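Aspartate aminotransferase, cytoplasmic (Schizosaccharomyces pombe 972h-, PDB 6JPK) catalyses the reversible, pyridoxal 5'-phosphate-dependent transfer of an amino group from L-aspartate to 2-oxoglutarate, giving oxaloacetate and L-glutamate, and works as a homodimer. Local coordinates at residues P51-A56 / A300-E305; N91-L94 / D98-A101. The protein carries 1 engineered substitution. All blocks are in the same frame, centred on the assembly; numbering follows the deposited sequence.

Contact 1. Residues P51-A56 / A300-E305; sequences PAVKKA and ARIAAE
Between V53 and A56 on one helix and I302 and E305 on another, the pyridoxal-phosphate-dependent aminotransferase fold brings together two helices far apart in sequence, 51-62 and 297-308. Here a single alanine, A56, lies where the two helices come closest in CA terms; the axes of the short segments 51-56 and 300-305 are 111° apart and pass within 9.2 Å. No hydrogen bond spans the gap, so the join rests on apolar side chains. The CG2 methyl of I302 does most of the work. It lies anti to the backbone N, while CG1 is anti to the carbonyl carbon (chi1 -73°), and this rotation presents the short branch to both V53 and A56. From V53 the methyl CG1 answers it, 4.0 Å from I302 CG2, and the two side chains cross at about a right angle. A56 points its single methyl at the other helix and lets the backbones close to 5.7 Å between A56 CA and I302 CA. E305 touches through its CB, 4.2 Å from A56 CB, while the end of the side chain leads away, OE1 making a weak hydrogen bond to Q63. Around this apolar join, K55 forms a salt bridge to E315, R301 pairs with E262 of the second subunit, and V53 packs on H68 of that same subunit. The methyl of A56 sits among three groups of the facing helix: I302 CG2 at 4.1 Å from A56 CB, E305 CB, and the carbonyl oxygen I302 O.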
ATOM      1  N   PRO A  51     -14.989   1.936 -20.376  1.00  9.58           N
ATOM      2  CA  PRO A  51     -14.838   3.149 -21.201  1.00  9.96           C
ATOM      3  C   PRO A  51     -14.768   4.431 -20.381  1.00  9.86           C
ATOM      4  O   PRO A  51     -13.945   5.304 -20.674  1.00 10.01           O
ATOM      5  CB  PRO A  51     -16.080   3.108 -22.106  1.00 11.08           C
ATOM      6  CG  PRO A  51     -16.405   1.625 -22.217  1.00 14.01           C
ATOM      7  CD  PRO A  51     -16.074   1.058 -20.855  1.00 13.71           C
ATOM      8  N   ALA A  52     -15.582   4.544 -19.329  1.00  9.78           N
ATOM      9  CA  ALA A  52     -15.535   5.747 -18.500  1.00  9.55           C
ATOM     10  C   ALA A  52     -14.199   5.880 -17.776  1.00  9.27           C
ATOM     11  O   ALA A  52     -13.710   6.996 -17.583  1.00 11.99           O
ATOM     12  CB  ALA A  52     -16.685   5.739 -17.496  1.00  9.38           C
ATOM     13  N   VAL A  53     -13.587   4.761 -17.389  1.00  8.98           N
ATOM     14  CA  VAL A  53     -12.306   4.822 -16.695  1.00  8.74           C
ATOM     15  C   VAL A  53     -11.196   5.193 -17.662  1.00  8.99           C
ATOM     16  O   VAL A  53     -10.316   5.997 -17.336  1.00  8.98           O
ATOM     17  CB  VAL A  53     -12.017   3.484 -15.984  1.00 11.24           C
ATOM     18  CG1 VAL A  53     -10.527   3.344 -15.659  1.00  8.98           C
ATOM     19  CG2 VAL A  53     -12.870   3.365 -14.726  1.00  8.13           C
ATOM     20  N   LYS A  54     -11.199   4.599 -18.858  1.00 10.50           N
ATOM     21  CA  LYS A  54     -10.211   4.973 -19.863  1.00 10.68           C
ATOM     22  C   LYS A  54     -10.339   6.447 -20.216  1.00 10.13           C
ATOM     23  O   LYS A  54      -9.340   7.170 -20.303  1.00 11.24           O
ATOM     24  CB  LYS A  54     -10.376   4.111 -21.115  1.00 14.89           C
ATOM     25  CG  LYS A  54      -9.237   4.236 -22.109  1.00 21.16           C
ATOM     26  CD  LYS A  54      -9.503   3.366 -23.337  1.00 31.87           C
ATOM     27  CE  LYS A  54      -9.871   1.940 -22.931  1.00 40.98           C
ATOM     28  NZ  LYS A  54     -10.596   1.183 -24.003  1.00 46.53           N
ATOM     29  N   LYS A  55     -11.575   6.902 -20.426  1.00 10.03           N
ATOM     30  CA  LYS A  55     -11.840   8.313 -20.694  1.00 10.87           C
ATOM     31  C   LYS A  55     -11.326   9.209 -19.564  1.00 10.82           C
ATOM     32  O   LYS A  55     -10.655  10.219 -19.810  1.00 10.37           O
ATOM     33  CB  LYS A  55     -13.346   8.494 -20.894  1.00 11.81           C
ATOM     34  CG  LYS A  55     -13.810   9.901 -21.221  1.00 12.96           C
ATOM     35  CD  LYS A  55     -15.310   9.890 -21.521  1.00 11.12           C
ATOM     36  CE  LYS A  55     -15.800  11.258 -21.959  1.00 11.57           C
ATOM     37  NZ  LYS A  55     -17.115  11.138 -22.646  1.00 12.61           N
ATOM     38  N   ALA A  56     -11.638   8.852 -18.312  1.00 10.20           N
ATOM     39  CA  ALA A  56     -11.192   9.661 -17.175  1.00 10.77           C
ATOM     40  C   ALA A  56      -9.668   9.714 -17.082  1.00  9.87           C
ATOM     41  O   ALA A  56      -9.095  10.771 -16.790  1.00  9.60           O
ATOM     42  CB  ALA A  56     -11.788   9.116 -15.869  1.00  9.16           C
ATOM     43  N   ALA A 300      -6.763   6.988  -7.570  1.00  8.12           N
ATOM     44  CA  ALA A 300      -7.629   7.922  -6.858  1.00  7.38           C
ATOM     45  C   ALA A 300      -7.993   9.109  -7.736  1.00  7.73           C
ATOM     46  O   ALA A 300      -9.137   9.586  -7.704  1.00  8.28           O
ATOM     47  CB  ALA A 300      -6.944   8.396  -5.578  1.00  7.32           C
ATOM     48  N   ARG A 301      -7.031   9.615  -8.512  1.00  7.82           N
ATOM     49  CA  ARG A 301      -7.341  10.713  -9.422  1.00  8.13           C
ATOM     50  C   ARG A 301      -8.403  10.290 -10.425  1.00  8.21           C
ATOM     51  O   ARG A 301      -9.315  11.057 -10.733  1.00  9.44           O
ATOM     52  CB  ARG A 301      -6.075  11.189 -10.144  1.00  8.33           C
ATOM     53  CG  ARG A 301      -5.058  11.905  -9.255  1.00 15.55           C
ATOM     54  CD  ARG A 301      -3.849  12.429 -10.073  1.00 18.39           C
ATOM     55  NE  ARG A 301      -3.205  11.351 -10.814  1.00 26.96           N
ATOM     56  CZ  ARG A 301      -1.975  10.879 -10.579  1.00 29.84           C
ATOM     57  NH1 ARG A 301      -1.200  11.397  -9.625  1.00 22.04           N
ATOM     58  NH2 ARG A 301      -1.510   9.883 -11.329  1.00 29.78           N
ATOM     59  N   ILE A 302      -8.320   9.056 -10.917  1.00  8.07           N
ATOM     60  CA  ILE A 302      -9.275   8.582 -11.913  1.00 12.40           C
ATOM     61  C   ILE A 302     -10.663   8.484 -11.303  1.00  8.09           C
ATOM     62  O   ILE A 302     -11.642   8.992 -11.864  1.00  8.31           O
ATOM     63  CB  ILE A 302      -8.815   7.228 -12.490  1.00 14.33           C
ATOM     64  CG1 ILE A 302      -7.624   7.424 -13.425  1.00 12.39           C
ATOM     65  CG2 ILE A 302      -9.957   6.522 -13.219  1.00 12.98           C
ATOM     66  CD1 ILE A 302      -6.981   6.101 -13.856  1.00 13.90           C
ATOM     67  N   ALA A 303     -10.754   7.853 -10.126  1.00  7.81           N
ATOM     68  CA  ALA A 303     -12.028   7.680  -9.444  1.00 11.27           C
ATOM     69  C   ALA A 303     -12.638   9.023  -9.076  1.00 10.26           C
ATOM     70  O   ALA A 303     -13.846   9.237  -9.251  1.00  8.35           O
ATOM     71  CB  ALA A 303     -11.833   6.803  -8.197  1.00  7.43           C
ATOM     72  N   ALA A 304     -11.817   9.955  -8.575  1.00  7.99           N
ATOM     73  CA  ALA A 304     -12.344  11.272  -8.243  1.00  8.23           C
ATOM     74  C   ALA A 304     -12.855  11.971  -9.495  1.00  9.80           C
ATOM     75  O   ALA A 304     -13.870  12.673  -9.448  1.00 10.45           O
ATOM     76  CB  ALA A 304     -11.276  12.125  -7.553  1.00  8.27           C
ATOM     77  N   GLU A 305     -12.176  11.780 -10.629  1.00 10.34           N
ATOM     78  CA  GLU A 305     -12.623  12.441 -11.855  1.00 12.98           C
ATOM     79  C   GLU A 305     -14.014  11.952 -12.247  1.00 12.04           C
ATOM     80  O   GLU A 305     -14.909  12.753 -12.535  1.00  9.36           O
ATOM     81  CB  GLU A 305     -11.616  12.199 -12.984  1.00  9.12           C
ATOM     82  CG  GLU A 305     -11.776  13.146 -14.140  1.00 10.78           C
ATOM     83  CD  GLU A 305     -11.450  14.602 -13.762  1.00 18.35           C
ATOM     84  OE1 GLU A 305     -10.662  14.839 -12.806  1.00 20.69           O
ATOM     85  OE2 GLU A 305     -11.998  15.509 -14.423  1.00 16.48           O
TER

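Contact 2. Residues N91-L94 / D98-A101; sequences NPHL and DRVA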
ATOM      1  N   ASN A  91     -27.972   9.664   2.425  1.00 10.44           N
ATOM      2  CA  ASN A  91     -27.663  10.261   3.730  1.00 11.00           C
ATOM      3  C   ASN A  91     -26.542  11.294   3.621  1.00  9.67           C
ATOM      4  O   ASN A  91     -25.497  11.169   4.270  1.00 10.08           O
ATOM      5  CB  ASN A  91     -27.298   9.168   4.733  1.00 10.18           C
ATOM      6  CG  ASN A  91     -28.504   8.383   5.202  1.00 12.52           C
ATOM      7  OD1 ASN A  91     -29.367   8.926   5.862  1.00 13.83           O
ATOM      8  ND2 ASN A  91     -28.558   7.093   4.873  1.00 10.21           N
ATOM      9  N   PRO A  92     -26.736  12.348   2.818  1.00 10.50           N
ATOM     10  CA  PRO A  92     -25.666  13.348   2.660  1.00  9.99           C
ATOM     11  C   PRO A  92     -25.324  14.088   3.944  1.00 11.26           C
ATOM     12  O   PRO A  92     -24.237  14.679   4.020  1.00 10.01           O
ATOM     13  CB  PRO A  92     -26.230  14.304   1.595  1.00 11.66           C
ATOM     14  CG  PRO A  92     -27.731  14.176   1.730  1.00 13.05           C
ATOM     15  CD  PRO A  92     -27.963  12.722   2.081  1.00 12.12           C
ATOM     16  N   HIS A  93     -26.209  14.074   4.951  1.00 11.56           N
ATOM     17  CA  HIS A  93     -25.929  14.778   6.203  1.00 15.94           C
ATOM     18  C   HIS A  93     -24.723  14.199   6.938  1.00 12.76           C
ATOM     19  O   HIS A  93     -24.111  14.910   7.742  1.00 12.92           O
ATOM     20  CB  HIS A  93     -27.150  14.738   7.129  1.00 14.37           C
ATOM     21  CG  HIS A  93     -27.410  13.383   7.708  1.00 16.38           C
ATOM     22  ND1 HIS A  93     -28.029  12.377   6.996  1.00 16.66           N
ATOM     23  CD2 HIS A  93     -27.108  12.856   8.921  1.00 15.67           C
ATOM     24  CE1 HIS A  93     -28.106  11.293   7.751  1.00 17.02           C
ATOM     25  NE2 HIS A  93     -27.553  11.557   8.921  1.00 17.26           N
ATOM     26  N   LEU A  94     -24.371  12.929   6.697  1.00 11.20           N
ATOM     27  CA  LEU A  94     -23.183  12.367   7.348  1.00 10.42           C
ATOM     28  C   LEU A  94     -21.926  13.104   6.919  1.00 12.26           C
ATOM     29  O   LEU A  94     -21.026  13.344   7.736  1.00 12.30           O
ATOM     30  CB  LEU A  94     -23.043  10.877   7.036  1.00  9.27           C
ATOM     31  CG  LEU A  94     -24.187   9.965   7.478  1.00 12.18           C
ATOM     32  CD1 LEU A  94     -24.002   8.559   6.873  1.00  8.99           C
ATOM     33  CD2 LEU A  94     -24.304   9.899   9.005  1.00  9.55           C
ATOM     34  N   ASP A  98     -19.764  16.549   8.870  1.00 12.38           N
ATOM     35  CA  ASP A  98     -18.361  16.221   9.156  1.00 13.85           C
ATOM     36  C   ASP A  98     -18.255  15.023  10.104  1.00 12.91           C
ATOM     37  O   ASP A  98     -17.432  15.003  11.023  1.00 10.20           O
ATOM     38  CB  ASP A  98     -17.620  17.442   9.728  1.00 16.48           C
ATOM     39  CG  ASP A  98     -16.102  17.282   9.717  1.00 21.12           C
ATOM     40  OD1 ASP A  98     -15.562  16.729   8.736  1.00 24.11           O
ATOM     41  OD2 ASP A  98     -15.450  17.733  10.688  1.00 26.76           O
ATOM     42  N   ARG A  99     -19.094  14.013   9.886  1.00 10.78           N
ATOM     43  CA  ARG A  99     -19.118  12.839  10.749  1.00  9.64           C
ATOM     44  C   ARG A  99     -18.403  11.618  10.169  1.00 10.95           C
ATOM     45  O   ARG A  99     -18.341  10.584  10.844  1.00  9.48           O
ATOM     46  CB  ARG A  99     -20.569  12.469  11.084  1.00  9.81           C
ATOM     47  CG  ARG A  99     -21.204  13.351  12.166  1.00 11.20           C
ATOM     48  CD  ARG A  99     -22.719  13.126  12.243  1.00 11.83           C
ATOM     49  NE  ARG A  99     -23.045  11.728  12.497  1.00 13.33           N
ATOM     50  CZ  ARG A  99     -24.281  11.239  12.501  1.00 14.27           C
ATOM     51  NH1 ARG A  99     -25.318  12.046  12.259  1.00 12.45           N
ATOM     52  NH2 ARG A  99     -24.477   9.947  12.744  1.00 11.53           N
ATOM     53  N   VAL A 100     -17.853  11.687   8.956  1.00  8.97           N
ATOM     54  CA  VAL A 100     -17.212  10.521   8.343  1.00  8.60           C
ATOM     55  C   VAL A 100     -15.708  10.763   8.301  1.00 10.16           C
ATOM     56  O   VAL A 100     -15.247  11.750   7.714  1.00  8.99           O
ATOM     57  CB  VAL A 100     -17.770  10.226   6.938  1.00  8.43           C
ATOM     58  CG1 VAL A 100     -17.132   8.957   6.358  1.00  9.92           C
ATOM     59  CG2 VAL A 100     -19.275  10.066   6.979  1.00  8.57           C
ATOM     60  N   ALA A 101     -14.945   9.883   8.948  1.00 11.27           N
ATOM     61  CA  ALA A 101     -13.488   9.874   8.838  1.00 12.68           C
ATOM     62  C   ALA A 101     -13.126   8.923   7.704  1.00 11.45           C
ATOM     63  O   ALA A 101     -13.390   7.725   7.793  1.00 12.86           O
ATOM     64  CB  ALA A 101     -12.836   9.436  10.150  1.00 10.63           C
TER
HETATM   65  O   HOH W   1     -27.633  10.145  11.241  1.00 23.79           O
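The carbonyl of L94 receives the backbone N-H of R99, with R99 N 3.0 Å from L94 O and the donor almost in line with the C=O bond (174°), as the chain leaves the short helix 93-96 through a Schellman motif with D98 at positive phi. This illustrates how a helix end can be closed by the residues that follow it. R99 then folds back over the helix it has just left: its chain bends at chi3 (57°), which lays the guanidinium over L94. The methyl CD2 of L94 meets one face of that group over its centre, 3.7 Å from R99 CZ. H93 approaches with CD2, 3.9 Å from R99 NH1, its ring plane turned 62° from the guanidinium, and NH1 lies at the ring edge, near its plane. A water joins the two, 2.7 Å from H93 NE2 and 3.2 Å from R99 NH1, which donates to it. L94 CG lies over one face of the H93 ring, offset toward its rim. On the strand side, L94 CB packs on V100 CG2 at 3.9 Å, the methyl that lies anti to the carbonyl carbon of V100. R99 NE hydrogen-bonds to A271 O, which helps to keep the guanidinium over L94 CD2. Trimming the arginine to an alanine here would probably take the guanidinium from over L94 CD2 and leave the water without its arginine donor and A271 O without its NE partner. D98 OD1 forms a salt bridge with K277 of helix 274-289, L94 also touches V241 of helix 235-241, and V100 enters the edge strand 100-106 beside strand 264-270, reaching H268.

How the contacts relate
Both contacts belong to the one aminotransferase chain, yet they differ widely in chain separation: contact 1 joins helices 244 residues apart, whereas the segments of contact 2 are four residues apart, and contact 2 falls within the stretch of chain that contact 1 spans. Their centres lie 24 Å apart and their nearest atoms about 15 Å, so neither touches the other. Contact 1 is buried and closer to the chemistry: the side chain of V53 is about 11 Å from that of K255, by similarity the lysine that carries pyridoxal phosphate, though none is attached in this structure. Contact 2 lies at the surface, away from the cofactor and substrate sites.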